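PDB 1W07: peroxisomal acyl-coenzyme A oxidase 1 from Arabidopsis thaliana, which oxidises long- and medium-chain acyl-CoAs to 2-trans-enoyl-CoAs with FAD as cofactor and oxygen as electron acceptor, an early step of peroxisomal fatty acid beta-oxidation. Local coordinates for residues Phe162-Pro167 with Leu242-Val247; His202-Gln207 with Val247-Asp252. The protein carries 1 engineered substitution. One frame throughout, in Å; residues are numbered along the deposited sequence.

Contact 1: residues Phe162-Pro167 with Leu242-Val247; sequences FVIHTP and LMFDHV
Ile-164 and Val-247 form an antiparallel, hydrogen-bonded pair in the beta domain, the middle domain of the acyl-CoA dehydrogenase fold, where strand 240-244 bends through Asp-245 and His-246 into strand 247-250 along the edge of strand 161-165. Ile-164 N donates to Val-247 O at 2.6 Å, almost in line with the carbonyl; the return bond, from Val-247 N to Ile-164 O, is weak at 2.8 Å. Beyond the pair, side chains share the work of joining the strands. His-165 sets its CG anti to the backbone N (chi1 -169°), which carries the imidazole across to the bend, and there ND1 accepts the backbone N-H of His-246 at 2.8 Å, from slightly off the ring plane. The same two residues stack face to face: their ring centroids lie 3.5 Å apart with the planes at 7°, and CG1 of Val-163 abuts the edge of the His-246 ring. His-246 has backbone angles in the left-handed helical region, where the chain turns between the two strands. Replacing His-165 with an alanine would probably leave the His-246 amide without this acceptor and the His-246 ring without its stacking partner, so that the bend is less firmly fixed. On the buried side, CG2 of Ile-164 sits over the Phe-244 ring, 3.8 Å from its centroid in a CH-pi contact, while CD1 of Leu-242 covers the opposite face toward the rim; Ile-220 of strand 220-224 also touches Phe-244. Thr-166 closes the contact with two bonds to Phe-244: its N reaches Phe-244 O at 3.0 Å, and its OG1 accepts the N-H of Phe-244 at 2.7 Å in a nearly straight bond (173°).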
ATOM      1  N   PHE B 162     -34.915   6.459 -28.251  1.00 29.61           N
ATOM      2  CA  PHE B 162     -33.606   7.070 -28.060  1.00 28.05           C
ATOM      3  C   PHE B 162     -32.576   6.105 -28.625  1.00 27.57           C
ATOM      4  O   PHE B 162     -32.574   4.925 -28.289  1.00 32.36           O
ATOM      5  CB  PHE B 162     -33.320   7.313 -26.577  1.00 27.75           C
ATOM      6  CG  PHE B 162     -33.729   8.673 -26.098  1.00 25.75           C
ATOM      7  CD1 PHE B 162     -34.779   8.832 -25.201  1.00 25.47           C
ATOM      8  CD2 PHE B 162     -33.053   9.799 -26.547  1.00 26.34           C
ATOM      9  CE1 PHE B 162     -35.146  10.095 -24.757  1.00 23.27           C
ATOM     10  CE2 PHE B 162     -33.408  11.059 -26.115  1.00 25.96           C
ATOM     11  CZ  PHE B 162     -34.456  11.213 -25.217  1.00 26.11           C
ATOM     12  N   VAL B 163     -31.713   6.603 -29.503  1.00 28.09           N
ATOM     13  CA  VAL B 163     -30.680   5.765 -30.094  1.00 25.68           C
ATOM     14  C   VAL B 163     -29.393   5.903 -29.281  1.00 25.29           C
ATOM     15  O   VAL B 163     -28.708   6.922 -29.366  1.00 22.89           O
ATOM     16  CB  VAL B 163     -30.391   6.174 -31.550  1.00 27.79           C
ATOM     17  CG1 VAL B 163     -29.276   5.313 -32.121  1.00 24.82           C
ATOM     18  CG2 VAL B 163     -31.665   6.053 -32.395  1.00 26.93           C
ATOM     19  N   ILE B 164     -29.077   4.882 -28.483  1.00 25.62           N
ATOM     20  CA  ILE B 164     -27.861   4.881 -27.659  1.00 23.06           C
ATOM     21  C   ILE B 164     -26.732   4.312 -28.507  1.00 25.23           C
ATOM     22  O   ILE B 164     -26.883   3.234 -29.089  1.00 25.36           O
ATOM     23  CB  ILE B 164     -28.031   3.986 -26.418  1.00 24.65           C
ATOM     24  CG1 ILE B 164     -29.373   4.286 -25.735  1.00 23.94           C
ATOM     25  CG2 ILE B 164     -26.859   4.190 -25.451  1.00 24.46           C
ATOM     26  CD1 ILE B 164     -29.527   5.732 -25.229  1.00 27.77           C
ATOM     27  N   HIS B 165     -25.604   5.020 -28.580  1.00 24.14           N
ATOM     28  CA  HIS B 165     -24.492   4.544 -29.392  1.00 24.90           C
ATOM     29  C   HIS B 165     -23.113   4.805 -28.786  1.00 23.22           C
ATOM     30  O   HIS B 165     -22.904   5.786 -28.068  1.00 23.58           O
ATOM     31  CB  HIS B 165     -24.548   5.177 -30.788  1.00 24.95           C
ATOM     32  CG  HIS B 165     -23.605   4.564 -31.777  1.00 24.07           C
ATOM     33  ND1 HIS B 165     -23.668   3.236 -32.141  1.00 23.19           N
ATOM     34  CD2 HIS B 165     -22.579   5.099 -32.483  1.00 23.49           C
ATOM     35  CE1 HIS B 165     -22.726   2.981 -33.034  1.00 21.09           C
ATOM     36  NE2 HIS B 165     -22.048   4.093 -33.257  1.00 24.38           N
ATOM     37  N   THR B 166     -22.178   3.909 -29.087  1.00 22.82           N
ATOM     38  CA  THR B 166     -20.798   4.022 -28.611  1.00 24.53           C
ATOM     39  C   THR B 166     -19.953   4.489 -29.795  1.00 25.62           C
ATOM     40  O   THR B 166     -19.501   3.677 -30.610  1.00 22.59           O
ATOM     41  CB  THR B 166     -20.278   2.658 -28.100  1.00 22.81           C
ATOM     42  OG1 THR B 166     -21.159   2.164 -27.077  1.00 19.09           O
ATOM     43  CG2 THR B 166     -18.874   2.811 -27.519  1.00 24.49           C
ATOM     44  N   PRO B 167     -19.735   5.811 -29.903  1.00 24.83           N
ATOM     45  CA  PRO B 167     -18.955   6.434 -30.978  1.00 27.00           C
ATOM     46  C   PRO B 167     -17.621   5.754 -31.285  1.00 27.55           C
ATOM     47  O   PRO B 167     -17.366   5.378 -32.431  1.00 27.18           O
ATOM     48  CB  PRO B 167     -18.768   7.864 -30.479  1.00 28.85           C
ATOM     49  CG  PRO B 167     -20.018   8.110 -29.726  1.00 29.28           C
ATOM     50  CD  PRO B 167     -20.199   6.827 -28.944  1.00 26.60           C
ATOM     51  N   LEU B 242     -19.230  -2.267 -21.795  1.00 19.58           N
ATOM     52  CA  LEU B 242     -20.493  -2.284 -22.522  1.00 21.45           C
ATOM     53  C   LEU B 242     -20.438  -1.324 -23.689  1.00 20.48           C
ATOM     54  O   LEU B 242     -20.075  -0.162 -23.525  1.00 23.51           O
ATOM     55  CB  LEU B 242     -21.639  -1.884 -21.589  1.00 21.14           C
ATOM     56  CG  LEU B 242     -23.041  -1.658 -22.184  1.00 23.14           C
ATOM     57  CD1 LEU B 242     -23.534  -2.924 -22.857  1.00 23.62           C
ATOM     58  CD2 LEU B 242     -23.995  -1.249 -21.073  1.00 22.39           C
ATOM     59  N   MET B 243     -20.803  -1.815 -24.867  1.00 22.89           N
ATOM     60  CA  MET B 243     -20.807  -0.996 -26.073  1.00 22.60           C
ATOM     61  C   MET B 243     -22.191  -1.127 -26.717  1.00 23.29           C
ATOM     62  O   MET B 243     -22.803  -2.195 -26.678  1.00 21.75           O
ATOM     63  CB  MET B 243     -19.728  -1.470 -27.067  1.00 23.37           C
ATOM     64  CG  MET B 243     -18.264  -1.414 -26.568  1.00 27.82           C
ATOM     65  SD  MET B 243     -17.004  -1.526 -27.898  1.00 37.85           S
ATOM     66  CE  MET B 243     -17.294  -3.163 -28.524  1.00 33.13           C
ATOM     67  N   PHE B 244     -22.692  -0.039 -27.291  1.00 25.26           N
ATOM     68  CA  PHE B 244     -23.987  -0.061 -27.952  1.00 23.97           C
ATOM     69  C   PHE B 244     -23.805   0.237 -29.436  1.00 24.27           C
ATOM     70  O   PHE B 244     -23.134   1.205 -29.795  1.00 24.29           O
ATOM     71  CB  PHE B 244     -24.929   0.987 -27.359  1.00 19.46           C
ATOM     72  CG  PHE B 244     -24.958   1.006 -25.861  1.00 20.35           C
ATOM     73  CD1 PHE B 244     -23.999   1.714 -25.144  1.00 20.65           C
ATOM     74  CD2 PHE B 244     -25.957   0.339 -25.167  1.00 20.82           C
ATOM     75  CE1 PHE B 244     -24.032   1.760 -23.759  1.00 22.15           C
ATOM     76  CE2 PHE B 244     -26.002   0.379 -23.779  1.00 22.15           C
ATOM     77  CZ  PHE B 244     -25.039   1.091 -23.074  1.00 21.02           C
ATOM     78  N   ASP B 245     -24.379  -0.598 -30.299  1.00 26.84           N
ATOM     79  CA  ASP B 245     -24.295  -0.363 -31.740  1.00 27.10           C
ATOM     80  C   ASP B 245     -25.668   0.169 -32.144  1.00 26.71           C
ATOM     81  O   ASP B 245     -26.520  -0.578 -32.614  1.00 28.32           O
ATOM     82  CB  ASP B 245     -23.992  -1.656 -32.507  1.00 26.02           C
ATOM     83  CG  ASP B 245     -23.725  -1.406 -33.988  1.00 29.95           C
ATOM     84  OD1 ASP B 245     -24.010  -0.284 -34.449  1.00 25.12           O
ATOM     85  OD2 ASP B 245     -23.230  -2.316 -34.691  1.00 28.93           O
ATOM     86  N   HIS B 246     -25.880   1.463 -31.933  1.00 28.45           N
ATOM     87  CA  HIS B 246     -27.148   2.105 -32.257  1.00 29.09           C
ATOM     88  C   HIS B 246     -28.335   1.384 -31.614  1.00 30.67           C
ATOM     89  O   HIS B 246     -29.320   1.060 -32.282  1.00 32.97           O
ATOM     90  CB  HIS B 246     -27.324   2.168 -33.777  1.00 27.75           C
ATOM     91  CG  HIS B 246     -26.248   2.944 -34.471  1.00 26.98           C
ATOM     92  ND1 HIS B 246     -26.108   4.308 -34.331  1.00 26.54           N
ATOM     93  CD2 HIS B 246     -25.242   2.544 -35.283  1.00 26.00           C
ATOM     94  CE1 HIS B 246     -25.058   4.714 -35.023  1.00 25.96           C
ATOM     95  NE2 HIS B 246     -24.517   3.663 -35.611  1.00 25.74           N
ATOM     96  N   VAL B 247     -28.234   1.138 -30.312  1.00 28.69           N
ATOM     97  CA  VAL B 247     -29.302   0.480 -29.572  1.00 27.83           C
ATOM     98  C   VAL B 247     -30.471   1.449 -29.431  1.00 28.30           C
ATOM     99  O   VAL B 247     -30.269   2.649 -29.242  1.00 29.77           O
ATOM    100  CB  VAL B 247     -28.822   0.043 -28.161  1.00 27.75           C
ATOM    101  CG1 VAL B 247     -30.005  -0.416 -27.319  1.00 27.65           C
ATOM    102  CG2 VAL B 247     -27.811  -1.080 -28.289  1.00 24.09           C
TER

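Contact 2: residues His202-Gln207 with Val247-Asp252; sequences HGFIVQ and VRIPRD
Val-206 and Ile-249 meet at about a right angle inside the beta domain of the acyl-CoA dehydrogenase fold, where strands 202-207 and 247-250 pack across the interior of a curled sheet instead of pairing edge to edge. The axes of these short segments pass 7.8 Å apart with 112° between their directions, a separation and angle that suit side-chain packing, and the contact between them is made largely by apolar side chains. Ile-249 points toward strand 202-207 and buries more surface here than any other residue of the contact. Its chi1 of 61° puts CG1 between the backbone N and the carbonyl carbon and leaves CG2 anti to the carbonyl carbon, so that CG2 meets CG1 of Val-206 at 4.0 Å while the extended CG1-CD1 arm (chi2 166°) reaches Ile-205 and Phe-204. The same CG1 of Val-206 also faces CG1 of Val-247 at 4.3 Å, so one methyl serves two residues of the opposing strand. Phe-204 sets its ring edge-to-face against that of Phe-162, extending the apolar layer to strand 161-165. The arm of Ile-249 ends with CD1 lodged 3.6 Å from the backbone O of Ile-205 and 4.0 Å from CB of Phe-204.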
ATOM      1  N   HIS B 202     -27.120  12.693 -19.299  1.00 23.41           N
ATOM      2  CA  HIS B 202     -28.388  12.301 -18.699  1.00 21.02           C
ATOM      3  C   HIS B 202     -28.416  10.793 -18.485  1.00 22.36           C
ATOM      4  O   HIS B 202     -27.612  10.062 -19.065  1.00 22.07           O
ATOM      5  CB  HIS B 202     -29.561  12.703 -19.599  1.00 23.26           C
ATOM      6  CG  HIS B 202     -29.878  14.165 -19.569  1.00 22.82           C
ATOM      7  ND1 HIS B 202     -29.114  15.107 -20.222  1.00 24.03           N
ATOM      8  CD2 HIS B 202     -30.849  14.851 -18.919  1.00 27.06           C
ATOM      9  CE1 HIS B 202     -29.598  16.312 -19.975  1.00 25.14           C
ATOM     10  NE2 HIS B 202     -30.650  16.185 -19.185  1.00 23.77           N
ATOM     11  N   GLY B 203     -29.355  10.342 -17.657  1.00 23.49           N
ATOM     12  CA  GLY B 203     -29.493   8.923 -17.371  1.00 23.60           C
ATOM     13  C   GLY B 203     -30.615   8.279 -18.172  1.00 26.40           C
ATOM     14  O   GLY B 203     -31.713   8.832 -18.280  1.00 26.14           O
ATOM     15  N   PHE B 204     -30.332   7.100 -18.721  1.00 24.93           N
ATOM     16  CA  PHE B 204     -31.283   6.353 -19.533  1.00 26.22           C
ATOM     17  C   PHE B 204     -31.314   4.880 -19.107  1.00 26.15           C
ATOM     18  O   PHE B 204     -30.271   4.271 -18.882  1.00 26.93           O
ATOM     19  CB  PHE B 204     -30.875   6.430 -21.010  1.00 26.01           C
ATOM     20  CG  PHE B 204     -30.783   7.832 -21.550  1.00 28.91           C
ATOM     21  CD1 PHE B 204     -31.827   8.374 -22.297  1.00 28.74           C
ATOM     22  CD2 PHE B 204     -29.654   8.619 -21.304  1.00 26.12           C
ATOM     23  CE1 PHE B 204     -31.751   9.678 -22.792  1.00 26.76           C
ATOM     24  CE2 PHE B 204     -29.569   9.922 -21.794  1.00 26.23           C
ATOM     25  CZ  PHE B 204     -30.623  10.453 -22.541  1.00 27.80           C
ATOM     26  N   ILE B 205     -32.509   4.313 -18.994  1.00 26.20           N
ATOM     27  CA  ILE B 205     -32.643   2.902 -18.625  1.00 24.28           C
ATOM     28  C   ILE B 205     -32.529   2.075 -19.893  1.00 26.60           C
ATOM     29  O   ILE B 205     -33.218   2.339 -20.874  1.00 26.41           O
ATOM     30  CB  ILE B 205     -34.008   2.618 -17.957  1.00 27.40           C
ATOM     31  CG1 ILE B 205     -34.083   3.343 -16.613  1.00 25.25           C
ATOM     32  CG2 ILE B 205     -34.214   1.101 -17.779  1.00 20.59           C
ATOM     33  CD1 ILE B 205     -35.423   3.233 -15.927  1.00 29.82           C
ATOM     34  N   VAL B 206     -31.643   1.084 -19.869  1.00 24.80           N
ATOM     35  CA  VAL B 206     -31.435   0.227 -21.029  1.00 24.97           C
ATOM     36  C   VAL B 206     -31.381  -1.244 -20.632  1.00 25.76           C
ATOM     37  O   VAL B 206     -30.701  -1.607 -19.670  1.00 27.22           O
ATOM     38  CB  VAL B 206     -30.116   0.566 -21.733  1.00 21.80           C
ATOM     39  CG1 VAL B 206     -30.035  -0.170 -23.051  1.00 21.38           C
ATOM     40  CG2 VAL B 206     -30.001   2.078 -21.925  1.00 22.95           C
ATOM     41  N   GLN B 207     -32.103  -2.090 -21.364  1.00 24.98           N
ATOM     42  CA  GLN B 207     -32.095  -3.521 -21.077  1.00 25.78           C
ATOM     43  C   GLN B 207     -30.897  -4.100 -21.806  1.00 25.28           C
ATOM     44  O   GLN B 207     -30.710  -3.861 -23.000  1.00 24.12           O
ATOM     45  CB  GLN B 207     -33.388  -4.190 -21.560  1.00 26.93           C
ATOM     46  CG  GLN B 207     -33.354  -5.708 -21.451  1.00 26.66           C
ATOM     47  CD  GLN B 207     -34.720  -6.358 -21.620  1.00 31.84           C
ATOM     48  OE1 GLN B 207     -35.666  -5.738 -22.108  1.00 29.72           O
ATOM     49  NE2 GLN B 207     -34.823  -7.618 -21.219  1.00 27.68           N
ATOM     50  N   VAL B 247     -28.234   1.138 -30.312  1.00 28.69           N
ATOM     51  CA  VAL B 247     -29.302   0.480 -29.572  1.00 27.83           C
ATOM     52  C   VAL B 247     -30.471   1.449 -29.431  1.00 28.30           C
ATOM     53  O   VAL B 247     -30.269   2.649 -29.242  1.00 29.77           O
ATOM     54  CB  VAL B 247     -28.822   0.043 -28.161  1.00 27.75           C
ATOM     55  CG1 VAL B 247     -30.005  -0.416 -27.319  1.00 27.65           C
ATOM     56  CG2 VAL B 247     -27.811  -1.080 -28.289  1.00 24.09           C
ATOM     57  N   ARG B 248     -31.687   0.923 -29.518  1.00 27.97           N
ATOM     58  CA  ARG B 248     -32.884   1.744 -29.420  1.00 28.61           C
ATOM     59  C   ARG B 248     -33.726   1.453 -28.182  1.00 27.73           C
ATOM     60  O   ARG B 248     -33.973   0.299 -27.829  1.00 26.25           O
ATOM     61  CB  ARG B 248     -33.735   1.569 -30.688  1.00 32.00           C
ATOM     62  CG  ARG B 248     -33.150   2.212 -31.947  1.00 31.23           C
ATOM     63  CD  ARG B 248     -33.969   1.871 -33.197  1.00 30.51           C
ATOM     64  NE  ARG B 248     -33.507   2.616 -34.368  1.00 32.26           N
ATOM     65  CZ  ARG B 248     -33.893   3.851 -34.678  1.00 32.41           C
ATOM     66  NH1 ARG B 248     -34.766   4.490 -33.911  1.00 27.09           N
ATOM     67  NH2 ARG B 248     -33.386   4.459 -35.740  1.00 34.84           N
ATOM     68  N   ILE B 249     -34.173   2.515 -27.523  1.00 29.39           N
ATOM     69  CA  ILE B 249     -34.995   2.362 -26.332  1.00 31.31           C
ATOM     70  C   ILE B 249     -36.133   3.372 -26.378  1.00 30.77           C
ATOM     71  O   ILE B 249     -36.007   4.430 -26.990  1.00 31.06           O
ATOM     72  CB  ILE B 249     -34.193   2.622 -25.039  1.00 30.21           C
ATOM     73  CG1 ILE B 249     -33.668   4.063 -25.057  1.00 30.49           C
ATOM     74  CG2 ILE B 249     -33.059   1.612 -24.909  1.00 29.10           C
ATOM     75  CD1 ILE B 249     -33.147   4.544 -23.718  1.00 31.72           C
ATOM     76  N   PRO B 250     -37.262   3.051 -25.729  1.00 33.59           N
ATOM     77  CA  PRO B 250     -38.415   3.958 -25.707  1.00 33.54           C
ATOM     78  C   PRO B 250     -38.039   5.315 -25.104  1.00 35.99           C
ATOM     79  O   PRO B 250     -37.260   5.394 -24.150  1.00 33.02           O
ATOM     80  CB  PRO B 250     -39.421   3.204 -24.846  1.00 33.49           C
ATOM     81  CG  PRO B 250     -39.124   1.771 -25.173  1.00 35.30           C
ATOM     82  CD  PRO B 250     -37.611   1.753 -25.116  1.00 32.74           C
ATOM     83  N   ARG B 251     -38.597   6.378 -25.671  1.00 35.09           N
ATOM     84  CA  ARG B 251     -38.329   7.725 -25.194  1.00 35.06           C
ATOM     85  C   ARG B 251     -38.619   7.853 -23.701  1.00 35.20           C
ATOM     86  O   ARG B 251     -37.959   8.615 -22.992  1.00 34.30           O
ATOM     87  CB  ARG B 251     -39.188   8.728 -25.973  1.00 36.48           C
ATOM     88  CG  ARG B 251     -39.013  10.181 -25.557  1.00 36.60           C
ATOM     89  CD  ARG B 251     -39.909  11.110 -26.384  1.00 39.00           C
ATOM     90  NE  ARG B 251     -41.330  10.843 -26.154  1.00 39.53           N
ATOM     91  CZ  ARG B 251     -41.995  11.200 -25.058  1.00 40.24           C
ATOM     92  NH1 ARG B 251     -41.377  11.860 -24.086  1.00 38.28           N
ATOM     93  NH2 ARG B 251     -43.271  10.871 -24.919  1.00 40.17           N
ATOM     94  N   ASP B 252     -39.603   7.100 -23.222  1.00 32.13           N
ATOM     95  CA  ASP B 252     -39.976   7.172 -21.820  1.00 33.67           C
ATOM     96  C   ASP B 252     -38.996   6.455 -20.895  1.00 32.27           C
ATOM     97  O   ASP B 252     -39.187   6.446 -19.678  1.00 31.09           O
ATOM     98  CB  ASP B 252     -41.391   6.615 -21.633  1.00 34.67           C
ATOM     99  CG  ASP B 252     -41.440   5.112 -21.743  1.00 38.22           C
ATOM    100  OD1 ASP B 252     -40.769   4.549 -22.639  1.00 42.14           O
ATOM    101  OD2 ASP B 252     -42.162   4.488 -20.943  1.00 44.94           O
TER

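How the contacts relate
Val-247 belongs to both contacts, its backbone serving the sheet and its side chain the interior. Contact 1 is partly buried, its His-246 and Asp-245 lying at the surface, and it relies on backbone bonds, a histidine acceptor and ring stacking. Contact 2 is wholly buried among its touching residues and almost entirely apolar, with no hydrogen bond between its two segments. The first ties strand 161-165 to the end of strand 240-244, which belongs to another sheet, and to the start of strand 247-250, its neighbour in its own sheet; the second packs strand 247-250 against strand 197-207. They join directly, through a probable hydrogen bond of 2.6 Å from Phe-162 N to Ile-249 O.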